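Local atomic coordinates of uncharacterized esterase YxiM (Bacillus subtilis, PDB entry 2O14), a protein that is uncharacterised but probably acts as a GDSL-family ester hydrolase, joining a galactose-binding-like beta domain to an SGNH-type hydrolase domain. Residues A[257-260]-A[261-265]; A[303-307]-A[308-312]; A[82-86]-A[87-91]; A[317-320]-A[321-325]. All coordinates share one frame; numbering follows the deposited sequence.

Interaction 1 of 4, residues A[257-260]-A[261-265]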
loop_
_atom_site.group_PDB
_atom_site.type_symbol
_atom_site.label_atom_id
_atom_site.label_comp_id
_atom_site.label_asym_id
_atom_site.label_seq_id
_atom_site.Cartn_x
_atom_site.Cartn_y
_atom_site.Cartn_z
ATOM N N VAL A 257 -0.179 21.166 1.130
ATOM C CA VAL A 257 0.153 19.950 0.401
ATOM C C VAL A 257 -1.055 19.031 0.342
ATOM O O VAL A 257 -1.375 18.467 -0.708
ATOM C CB VAL A 257 1.311 19.194 1.080
ATOM C CG1 VAL A 257 1.521 17.843 0.402
ATOM C CG2 VAL A 257 2.578 20.028 1.012
HETATM N N MSE A 258 -1.713 18.880 1.487
HETATM C CA MSE A 258 -2.900 18.040 1.590
HETATM C C MSE A 258 -3.978 18.545 0.641
HETATM O O MSE A 258 -4.618 17.758 -0.052
HETATM C CB MSE A 258 -3.423 18.054 3.027
HETATM C CG MSE A 258 -2.528 17.332 4.020
HETATM SE SE MSE A 258 -2.729 15.399 3.916
HETATM C CE MSE A 258 -4.388 15.255 4.926
ATOM N N ARG A 259 -4.165 19.862 0.610
ATOM C CA ARG A 259 -5.165 20.486 -0.252
ATOM C C ARG A 259 -4.911 20.138 -1.715
ATOM O O ARG A 259 -5.833 19.789 -2.450
ATOM C CB ARG A 259 -5.131 22.007 -0.084
ATOM C CG ARG A 259 -6.232 22.749 -0.830
ATOM C CD ARG A 259 -5.979 24.248 -0.807
ATOM N NE ARG A 259 -5.788 24.756 0.547
ATOM C CZ ARG A 259 -6.749 24.844 1.463
ATOM N NH1 ARG A 259 -7.985 24.459 1.177
ATOM N NH2 ARG A 259 -6.471 25.315 2.671
ATOM N N ASP A 260 -3.652 20.238 -2.128
ATOM C CA ASP A 260 -3.263 19.948 -3.500
ATOM C C ASP A 260 -3.566 18.506 -3.890
ATOM O O ASP A 260 -4.116 18.255 -4.964
ATOM C CB ASP A 260 -1.775 20.226 -3.692
ATOM C CG ASP A 260 -1.327 20.016 -5.118
ATOM O OD1 ASP A 260 -1.781 20.768 -6.008
ATOM O OD2 ASP A 260 -0.525 19.090 -5.349
HETATM N N MSE A 261 -3.208 17.561 -3.026
HETATM C CA MSE A 261 -3.464 16.152 -3.309
HETATM C C MSE A 261 -4.954 15.906 -3.501
HETATM O O MSE A 261 -5.360 15.199 -4.421
HETATM C CB MSE A 261 -2.955 15.260 -2.173
HETATM C CG MSE A 261 -1.450 15.245 -2.013
HETATM SE SE MSE A 261 -0.856 13.641 -1.100
HETATM C CE MSE A 261 -1.019 14.235 0.740
ATOM N N ILE A 262 -5.764 16.490 -2.622
ATOM C CA ILE A 262 -7.214 16.336 -2.703
ATOM C C ILE A 262 -7.737 16.841 -4.045
ATOM O O ILE A 262 -8.575 16.199 -4.682
ATOM C CB ILE A 262 -7.920 17.120 -1.576
ATOM C CG1 ILE A 262 -7.544 16.529 -0.219
ATOM C CG2 ILE A 262 -9.431 17.087 -1.786
ATOM C CD1 ILE A 262 -7.926 17.404 0.950
ATOM N N ARG A 263 -7.240 17.997 -4.470
ATOM C CA ARG A 263 -7.667 18.582 -5.733
ATOM C C ARG A 263 -7.246 17.726 -6.920
ATOM O O ARG A 263 -8.021 17.519 -7.856
ATOM C CB ARG A 263 -7.110 20.001 -5.863
ATOM C CG ARG A 263 -7.719 20.950 -4.838
ATOM C CD ARG A 263 -7.327 22.394 -5.071
ATOM N NE ARG A 263 -8.111 23.280 -4.215
ATOM C CZ ARG A 263 -7.981 24.603 -4.177
ATOM N NH1 ARG A 263 -7.089 25.210 -4.951
ATOM N NH2 ARG A 263 -8.750 25.321 -3.368
ATOM N N GLN A 264 -6.020 17.215 -6.882
ATOM C CA GLN A 264 -5.539 16.378 -7.967
ATOM C C GLN A 264 -6.383 15.120 -8.076
ATOM O O GLN A 264 -6.720 14.689 -9.176
ATOM C CB GLN A 264 -4.075 16.004 -7.753
ATOM C CG GLN A 264 -3.113 17.153 -7.962
ATOM C CD GLN A 264 -1.693 16.671 -8.134
ATOM O OE1 GLN A 264 -1.411 15.863 -9.015
ATOM N NE2 GLN A 264 -0.790 17.163 -7.293
ATOM N N VAL A 265 -6.729 14.527 -6.939
ATOM C CA VAL A 265 -7.543 13.322 -6.965
ATOM C C VAL A 265 -8.957 13.656 -7.429
ATOM O O VAL A 265 -9.537 12.925 -8.229
ATOM C CB VAL A 265 -7.596 12.635 -5.582
ATOM C CG1 VAL A 265 -8.628 11.506 -5.596
ATOM C CG2 VAL A 265 -6.220 12.073 -5.234
#

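Interaction 2 of 4, residues A[303-307]-A[308-312]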
loop_
_atom_site.group_PDB
_atom_site.type_symbol
_atom_site.label_atom_id
_atom_site.label_comp_id
_atom_site.label_asym_id
_atom_site.label_seq_id
_atom_site.Cartn_x
_atom_site.Cartn_y
_atom_site.Cartn_z
ATOM N N ALA A 303 -10.634 21.345 8.881
ATOM C CA ALA A 303 -10.817 22.505 8.020
ATOM C C ALA A 303 -10.795 22.125 6.539
ATOM O O ALA A 303 -11.645 22.568 5.762
ATOM C CB ALA A 303 -9.735 23.537 8.310
ATOM N N LEU A 304 -9.822 21.303 6.152
ATOM C CA LEU A 304 -9.692 20.860 4.767
ATOM C C LEU A 304 -10.924 20.110 4.276
ATOM O O LEU A 304 -11.317 20.242 3.119
ATOM C CB LEU A 304 -8.460 19.964 4.612
ATOM C CG LEU A 304 -7.102 20.656 4.472
ATOM C CD1 LEU A 304 -5.976 19.648 4.686
ATOM C CD2 LEU A 304 -7.007 21.295 3.096
ATOM N N ALA A 305 -11.533 19.318 5.152
ATOM C CA ALA A 305 -12.716 18.554 4.770
ATOM C C ALA A 305 -13.862 19.484 4.370
ATOM O O ALA A 305 -14.596 19.214 3.416
ATOM C CB ALA A 305 -13.142 17.655 5.919
ATOM N N GLU A 306 -13.997 20.585 5.103
ATOM C CA GLU A 306 -15.047 21.569 4.859
ATOM C C GLU A 306 -14.714 22.452 3.662
ATOM O O GLU A 306 -15.556 22.676 2.792
ATOM C CB GLU A 306 -15.231 22.440 6.102
ATOM C CG GLU A 306 -15.476 21.633 7.367
ATOM C CD GLU A 306 -15.381 22.470 8.630
ATOM O OE1 GLU A 306 -14.308 23.074 8.863
ATOM O OE2 GLU A 306 -16.375 22.519 9.391
ATOM N N GLU A 307 -13.480 22.943 3.628
ATOM C CA GLU A 307 -13.008 23.808 2.552
ATOM C C GLU A 307 -12.967 23.135 1.179
ATOM O O GLU A 307 -13.346 23.743 0.173
ATOM C CB GLU A 307 -11.616 24.335 2.892
ATOM C CG GLU A 307 -11.586 25.319 4.040
ATOM C CD GLU A 307 -10.176 25.589 4.518
ATOM O OE1 GLU A 307 -9.270 25.678 3.666
ATOM O OE2 GLU A 307 -9.973 25.721 5.743
ATOM N N GLU A 308 -12.498 21.889 1.133
ATOM C CA GLU A 308 -12.402 21.152 -0.126
ATOM C C GLU A 308 -13.582 20.211 -0.347
ATOM O O GLU A 308 -13.624 19.475 -1.330
ATOM C CB GLU A 308 -11.094 20.359 -0.177
ATOM C CG GLU A 308 -9.844 21.225 -0.096
ATOM C CD GLU A 308 -9.827 22.329 -1.145
ATOM O OE1 GLU A 308 -10.085 22.027 -2.331
ATOM O OE2 GLU A 308 -9.550 23.495 -0.786
ATOM N N LYS A 309 -14.532 20.235 0.579
ATOM C CA LYS A 309 -15.722 19.401 0.483
ATOM C C LYS A 309 -15.416 17.916 0.277
ATOM O O LYS A 309 -15.806 17.319 -0.726
ATOM C CB LYS A 309 -16.611 19.911 -0.654
ATOM C CG LYS A 309 -17.004 21.369 -0.506
ATOM C CD LYS A 309 -17.838 21.846 -1.683
ATOM C CE LYS A 309 -18.167 23.325 -1.548
ATOM N NZ LYS A 309 -18.911 23.613 -0.288
ATOM N N THR A 310 -14.717 17.322 1.236
ATOM C CA THR A 310 -14.386 15.907 1.158
ATOM C C THR A 310 -15.165 15.194 2.257
ATOM O O THR A 310 -15.753 15.843 3.121
ATOM C CB THR A 310 -12.888 15.663 1.406
ATOM O OG1 THR A 310 -12.589 15.890 2.791
ATOM C CG2 THR A 310 -12.046 16.602 0.553
ATOM N N TYR A 311 -15.192 13.865 2.214
ATOM C CA TYR A 311 -15.863 13.098 3.254
ATOM C C TYR A 311 -14.884 13.107 4.422
ATOM O O TYR A 311 -13.680 13.299 4.223
ATOM C CB TYR A 311 -16.129 11.668 2.786
ATOM C CG TYR A 311 -17.232 11.563 1.758
ATOM C CD1 TYR A 311 -18.557 11.836 2.098
ATOM C CD2 TYR A 311 -16.952 11.209 0.443
ATOM C CE1 TYR A 311 -19.576 11.758 1.148
ATOM C CE2 TYR A 311 -17.962 11.128 -0.516
ATOM C CZ TYR A 311 -19.269 11.403 -0.158
ATOM O OH TYR A 311 -20.266 11.325 -1.104
ATOM N N LEU A 312 -15.384 12.905 5.634
ATOM C CA LEU A 312 -14.521 12.933 6.809
ATOM C C LEU A 312 -14.874 11.911 7.878
ATOM O O LEU A 312 -16.031 11.812 8.306
ATOM C CB LEU A 312 -14.549 14.331 7.444
ATOM C CG LEU A 312 -13.785 14.502 8.761
ATOM C CD1 LEU A 312 -12.289 14.509 8.487
ATOM C CD2 LEU A 312 -14.203 15.807 9.436
#

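Interaction 3 of 4, residues A[82-86]-A[87-91]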
loop_
_atom_site.group_PDB
_atom_site.type_symbol
_atom_site.label_atom_id
_atom_site.label_comp_id
_atom_site.label_asym_id
_atom_site.label_seq_id
_atom_site.Cartn_x
_atom_site.Cartn_y
_atom_site.Cartn_z
ATOM N N VAL A 82 6.608 -8.860 -20.285
ATOM C CA VAL A 82 5.800 -9.981 -20.718
ATOM C C VAL A 82 4.670 -9.449 -21.593
ATOM O O VAL A 82 3.859 -8.630 -21.159
ATOM C CB VAL A 82 5.219 -10.784 -19.516
ATOM C CG1 VAL A 82 4.511 -9.853 -18.547
ATOM C CG2 VAL A 82 4.256 -11.853 -20.028
ATOM N N ASP A 83 4.648 -9.890 -22.846
ATOM C CA ASP A 83 3.610 -9.463 -23.773
ATOM C C ASP A 83 2.306 -10.138 -23.368
ATOM O O ASP A 83 2.282 -11.339 -23.095
ATOM C CB ASP A 83 3.988 -9.847 -25.205
ATOM C CG ASP A 83 5.272 -9.188 -25.660
ATOM O OD1 ASP A 83 5.439 -7.983 -25.392
ATOM O OD2 ASP A 83 6.109 -9.865 -26.290
ATOM N N LEU A 84 1.230 -9.358 -23.327
ATOM C CA LEU A 84 -0.083 -9.870 -22.934
ATOM C C LEU A 84 -1.213 -9.185 -23.691
ATOM O O LEU A 84 -1.156 -7.983 -23.954
ATOM C CB LEU A 84 -0.323 -9.620 -21.441
ATOM C CG LEU A 84 0.676 -10.124 -20.398
ATOM C CD1 LEU A 84 0.336 -9.517 -19.038
ATOM C CD2 LEU A 84 0.637 -11.640 -20.339
ATOM N N PRO A 85 -2.259 -9.943 -24.058
ATOM C CA PRO A 85 -3.370 -9.306 -24.769
ATOM C C PRO A 85 -3.902 -8.243 -23.812
ATOM O O PRO A 85 -3.874 -8.444 -22.597
ATOM C CB PRO A 85 -4.363 -10.449 -24.956
ATOM C CG PRO A 85 -3.463 -11.659 -25.070
ATOM C CD PRO A 85 -2.436 -11.406 -23.986
ATOM N N ASN A 86 -4.376 -7.120 -24.338
ATOM C CA ASN A 86 -4.894 -6.063 -23.478
ATOM C C ASN A 86 -6.050 -6.555 -22.604
ATOM O O ASN A 86 -6.786 -7.466 -22.982
ATOM C CB ASN A 86 -5.343 -4.870 -24.325
ATOM C CG ASN A 86 -4.172 -4.077 -24.875
ATOM O OD1 ASN A 86 -4.307 -3.353 -25.864
ATOM N ND2 ASN A 86 -3.017 -4.199 -24.229
ATOM N N GLY A 87 -6.193 -5.939 -21.433
ATOM C CA GLY A 87 -7.250 -6.307 -20.505
ATOM C C GLY A 87 -6.822 -6.022 -19.075
ATOM O O GLY A 87 -5.801 -5.371 -18.856
ATOM N N LEU A 88 -7.600 -6.494 -18.106
ATOM C CA LEU A 88 -7.267 -6.302 -16.697
ATOM C C LEU A 88 -6.643 -7.601 -16.197
ATOM O O LEU A 88 -7.190 -8.683 -16.422
ATOM C CB LEU A 88 -8.523 -5.991 -15.883
ATOM C CG LEU A 88 -8.253 -5.686 -14.405
ATOM C CD1 LEU A 88 -7.592 -4.314 -14.290
ATOM C CD2 LEU A 88 -9.558 -5.715 -13.614
ATOM N N TYR A 89 -5.503 -7.500 -15.522
ATOM C CA TYR A 89 -4.818 -8.687 -15.023
ATOM C C TYR A 89 -4.606 -8.716 -13.516
ATOM O O TYR A 89 -4.544 -7.678 -12.857
ATOM C CB TYR A 89 -3.447 -8.841 -15.694
ATOM C CG TYR A 89 -3.503 -9.283 -17.135
ATOM C CD1 TYR A 89 -3.785 -8.381 -18.154
ATOM C CD2 TYR A 89 -3.298 -10.618 -17.476
ATOM C CE1 TYR A 89 -3.857 -8.798 -19.483
ATOM C CE2 TYR A 89 -3.370 -11.046 -18.798
ATOM C CZ TYR A 89 -3.650 -10.132 -19.796
ATOM O OH TYR A 89 -3.718 -10.548 -21.108
ATOM N N GLU A 90 -4.505 -9.925 -12.980
ATOM C CA GLU A 90 -4.247 -10.113 -11.567
ATOM C C GLU A 90 -2.801 -10.567 -11.518
ATOM O O GLU A 90 -2.423 -11.504 -12.218
ATOM C CB GLU A 90 -5.136 -11.207 -10.979
ATOM C CG GLU A 90 -4.823 -11.513 -9.513
ATOM C CD GLU A 90 -5.625 -12.683 -8.967
ATOM O OE1 GLU A 90 -5.278 -13.850 -9.269
ATOM O OE2 GLU A 90 -6.606 -12.430 -8.236
ATOM N N VAL A 91 -1.991 -9.897 -10.707
ATOM C CA VAL A 91 -0.591 -10.258 -10.589
ATOM C C VAL A 91 -0.237 -10.665 -9.162
ATOM O O VAL A 91 -0.350 -9.868 -8.229
ATOM C CB VAL A 91 0.326 -9.091 -11.005
ATOM C CG1 VAL A 91 1.789 -9.514 -10.894
ATOM C CG2 VAL A 91 0.009 -8.662 -12.418
#

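Interaction 4 of 4, residues A[317-320]-A[321-325]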
loop_
_atom_site.group_PDB
_atom_site.type_symbol
_atom_site.label_atom_id
_atom_site.label_comp_id
_atom_site.label_asym_id
_atom_site.label_seq_id
_atom_site.Cartn_x
_atom_site.Cartn_y
_atom_site.Cartn_z
ATOM N N VAL A 317 -11.589 11.060 17.309
ATOM C CA VAL A 317 -12.632 11.094 18.324
ATOM C C VAL A 317 -13.350 9.754 18.470
ATOM O O VAL A 317 -13.575 9.281 19.587
ATOM C CB VAL A 317 -13.669 12.185 18.008
ATOM C CG1 VAL A 317 -14.780 12.172 19.060
ATOM C CG2 VAL A 317 -12.983 13.543 17.962
ATOM N N LEU A 318 -13.709 9.143 17.348
ATOM C CA LEU A 318 -14.398 7.862 17.393
ATOM C C LEU A 318 -13.546 6.817 18.104
ATOM O O LEU A 318 -14.054 6.058 18.927
ATOM C CB LEU A 318 -14.749 7.386 15.979
ATOM C CG LEU A 318 -15.739 8.260 15.201
ATOM C CD1 LEU A 318 -15.845 7.776 13.755
ATOM C CD2 LEU A 318 -17.101 8.213 15.878
ATOM N N SER A 319 -12.250 6.774 17.801
ATOM C CA SER A 319 -11.382 5.796 18.451
ATOM C C SER A 319 -11.208 6.117 19.932
ATOM O O SER A 319 -11.161 5.210 20.762
ATOM C CB SER A 319 -10.008 5.731 17.768
ATOM O OG SER A 319 -9.288 6.938 17.930
ATOM N N SER A 320 -11.110 7.402 20.265
ATOM C CA SER A 320 -10.961 7.801 21.664
ATOM C C SER A 320 -12.191 7.369 22.461
ATOM O O SER A 320 -12.077 6.947 23.614
ATOM C CB SER A 320 -10.767 9.317 21.783
ATOM O OG SER A 320 -9.440 9.690 21.437
ATOM N N ALA A 321 -13.366 7.469 21.844
ATOM C CA ALA A 321 -14.600 7.066 22.512
ATOM C C ALA A 321 -14.531 5.564 22.801
ATOM O O ALA A 321 -14.931 5.107 23.871
ATOM C CB ALA A 321 -15.812 7.384 21.632
ATOM N N TYR A 322 -14.007 4.801 21.846
ATOM C CA TYR A 322 -13.888 3.359 22.023
ATOM C C TYR A 322 -12.868 3.005 23.105
ATOM O O TYR A 322 -13.089 2.082 23.892
ATOM C CB TYR A 322 -13.496 2.689 20.706
ATOM C CG TYR A 322 -13.352 1.190 20.814
ATOM C CD1 TYR A 322 -12.106 0.580 20.705
ATOM C CD2 TYR A 322 -14.463 0.381 21.034
ATOM C CE1 TYR A 322 -11.968 -0.804 20.812
ATOM C CE2 TYR A 322 -14.338 -1.003 21.143
ATOM C CZ TYR A 322 -13.087 -1.587 21.030
ATOM O OH TYR A 322 -12.964 -2.955 21.134
ATOM N N PHE A 323 -11.754 3.731 23.148
ATOM C CA PHE A 323 -10.737 3.460 24.157
ATOM C C PHE A 323 -11.298 3.811 25.532
ATOM O O PHE A 323 -11.069 3.095 26.506
ATOM C CB PHE A 323 -9.464 4.276 23.902
ATOM C CG PHE A 323 -8.827 4.019 22.558
ATOM C CD1 PHE A 323 -8.796 2.736 22.013
ATOM C CD2 PHE A 323 -8.230 5.060 21.852
ATOM C CE1 PHE A 323 -8.179 2.491 20.781
ATOM C CE2 PHE A 323 -7.608 4.827 20.617
ATOM C CZ PHE A 323 -7.584 3.539 20.083
ATOM N N THR A 324 -12.029 4.920 25.604
ATOM C CA THR A 324 -12.631 5.351 26.857
ATOM C C THR A 324 -13.626 4.303 27.353
ATOM O O THR A 324 -13.764 4.099 28.557
ATOM C CB THR A 324 -13.387 6.696 26.696
ATOM O OG1 THR A 324 -12.450 7.749 26.440
ATOM C CG2 THR A 324 -14.169 7.028 27.959
ATOM N N SER A 325 -14.305 3.631 26.427
ATOM C CA SER A 325 -15.298 2.631 26.800
ATOM C C SER A 325 -14.722 1.278 27.207
ATOM O O SER A 325 -15.427 0.461 27.805
ATOM C CB SER A 325 -16.300 2.422 25.662
ATOM O OG SER A 325 -15.732 1.664 24.611
#

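Interaction 1 of 4, residues A[257-260]-A[261-265]
D260 and Q264 face each other one turn apart on helix 251-266, and the amide NE2 of Q264 donates to OD2 of D260 across 2.8 Å. The carboxylate oxygen is met from above its own plane, 38° out of it, whereas it lies almost in the plane of the Q264 amide. Setting CG of D260 opposite the backbone N (chi1 -177°) swings the acid toward the following turn, where Q264 can meet it. OD2 also forms a salt bridge with R216 of helix 212-217. With an alanine here, R216 would probably lose its counter-charge and the Q264 amide would be left freer to turn.

Along the backbone, M261, I262, R263 and Q264 each donate to the carbonyl four residues earlier, the ordinary alpha-helical pattern. This helix is the crossover of a beta-alpha-beta unit between the parallel strands 233-237 and 271-275, in the part of the chain assigned to the GDSL hydrolase family.

The arginines R259 and R263 run side by side, and CD of R259 sits 3.8 Å above the guanidinium plane of R263, over its centre. E308 forms a salt bridge with each, and E307 a further one with R259, which probably offsets the gathering of positive charge.

Apolar contact gathers around the selenomethionines M258 and M261, whose SE and CE atoms respectively lie 3.8 Å apart. Long, flexible side chains suit this buried place: M261 also reaches L221 and F215 of the neighbouring helices, while I262 packs on V272 and L274 of strand 271-275.

Interaction 2 of 4, residues A[303-307]-A[308-312]
The carbonyl of A305 receives the amide of T310 (N to O 2.9 Å), a bond lying in the carbonyl plane on a lone pair. It follows the final regular turn, where E308 N still donates to L304 O at 2.8 Å. The inner bond, K309 N to E306 O, is weak; with the outer one and the positive phi of K309 (53°) it makes a Schellman motif that closes helix 298-307 and turns the chain into strand 311-313. The helix thereby completes the crossover from strand 271-275 to the neighbouring strand of the parallel sheet.

An alanine suits the inside of the turn. CB of A305 lies 3.9 Å from CB of L312 and 3.6 Å from OG1 of T310, so the methyl touches both. The T310 hydroxyl, held between backbone N and carbonyl carbon (chi1 71°), also donates to Y311 O from above the carbonyl plane.

The acids at the helix end look outward to helix 251-266. E308, bent at chi2 (-54°), pairs with R259 and R263; E307 pairs with R259 and K255. Two neighbouring carboxylates would otherwise tend to repel; this basic surround probably favours their ionised forms and ties the helix end to its neighbour.

Interaction 3 of 4, residues A[82-86]-A[87-91]
The phenol of Y89 reaches back across the turn and donates its hydroxyl proton to the backbone carbonyl of P85, with OH and O 2.6 Å apart. The bond lies in the carbonyl plane on a lone pair, and P85 O in turn sits at the edge of the ring, in its plane. One ring face receives L84: its CD1 methyl stands 4.0 Å from the ring centroid and only 8° off the normal, a CH-pi contact. CB of the same leucine lies 3.7 Å from CZ of Y89.

The turn between strands 80-83 and 87-95 brings these groups together. CG of Y89 lies opposite its carbonyl carbon (chi1 -73°), and the ring extends toward the turn. At G87 the backbone angles would press any CB into N86 O, which explains the glycine. Farther out, Y89 packs on V127, I152 and K154, while L84 touches Y16 and L132; the connection thus links the two sheets of the galactose-binding-like domain.

Tyrosine suits this place on two counts: its apolar ring accepts leucine over a face, and its hydroxyl occupies a turn carbonyl that no backbone amide of 87-91 bonds.

Interaction 4 of 4, residues A[317-320]-A[321-325]
The ring of F323 lies against the preceding turn of helix 315-326, with S319 O 3.1 Å above its plane and displaced toward the rim. The same carbonyl accepts the amide of F323 at 2.9 Å from N to O, so one oxygen meets both the backbone and the side chain of this residue. With CG set opposite the carbonyl carbon (chi1 -59°), the ring folds back toward S319, whose CB comes within 3.8 Å of F323 CE2. A serine suits this spot because its short side chain leaves room for the ring to lie over it, while its OG bonds back to the carbonyls of L315 and N316.

S320 belongs to the same closely packed side. Its OG is hydrogen-bonded to H290 ND1 and to N316 O, and T324 OG1 bonds to H290 N. The ring of F323 itself meets the H290 imidazole at an inclined angle. An alanine in place of F323 would probably open a gap beside S319 and leave the H290 ring without this aromatic neighbour.

Helix 315-326 follows strand 311-313, the last of the parallel sheet, in the hydrolase domain. The F323 side chain is about 11 Å from that of H342, a probable active-site residue.

The looser side is that of A321 and S325. The exposed A321 offers only a methyl group, its CB 3.5 Å from L318 O. The exposed S325 hydrogen-bonds through OG to Y322 O, 2.8 Å away. Y322, with CG opposite its backbone N (chi1 180°), leaves 317-320 to pack on helix 345-361, where its ring makes a cation-pi contact with R353.

How the interactions relate
Along the chain interaction 3 comes first, in the galactose-binding-like beta domain, followed by interactions 1, 2 and 4 in the GDSL hydrolase part. Interactions 1 and 2 touch, their centres 11 Å apart: helices 251-266 and 298-307 are successive crossovers that share strand 271-275, joined by salt bridges and by packing of M258 on L304 and I262 on T310. Interaction 4 begins just after strand 311-313, its nearest atoms about 7 Å from interaction 2, and is the one that comes near the probable active-site H342. Interactions 3 and 4 lie on opposite sides of the chain's centre, 45 Å between centres, consistent with an elongated two-domain protein.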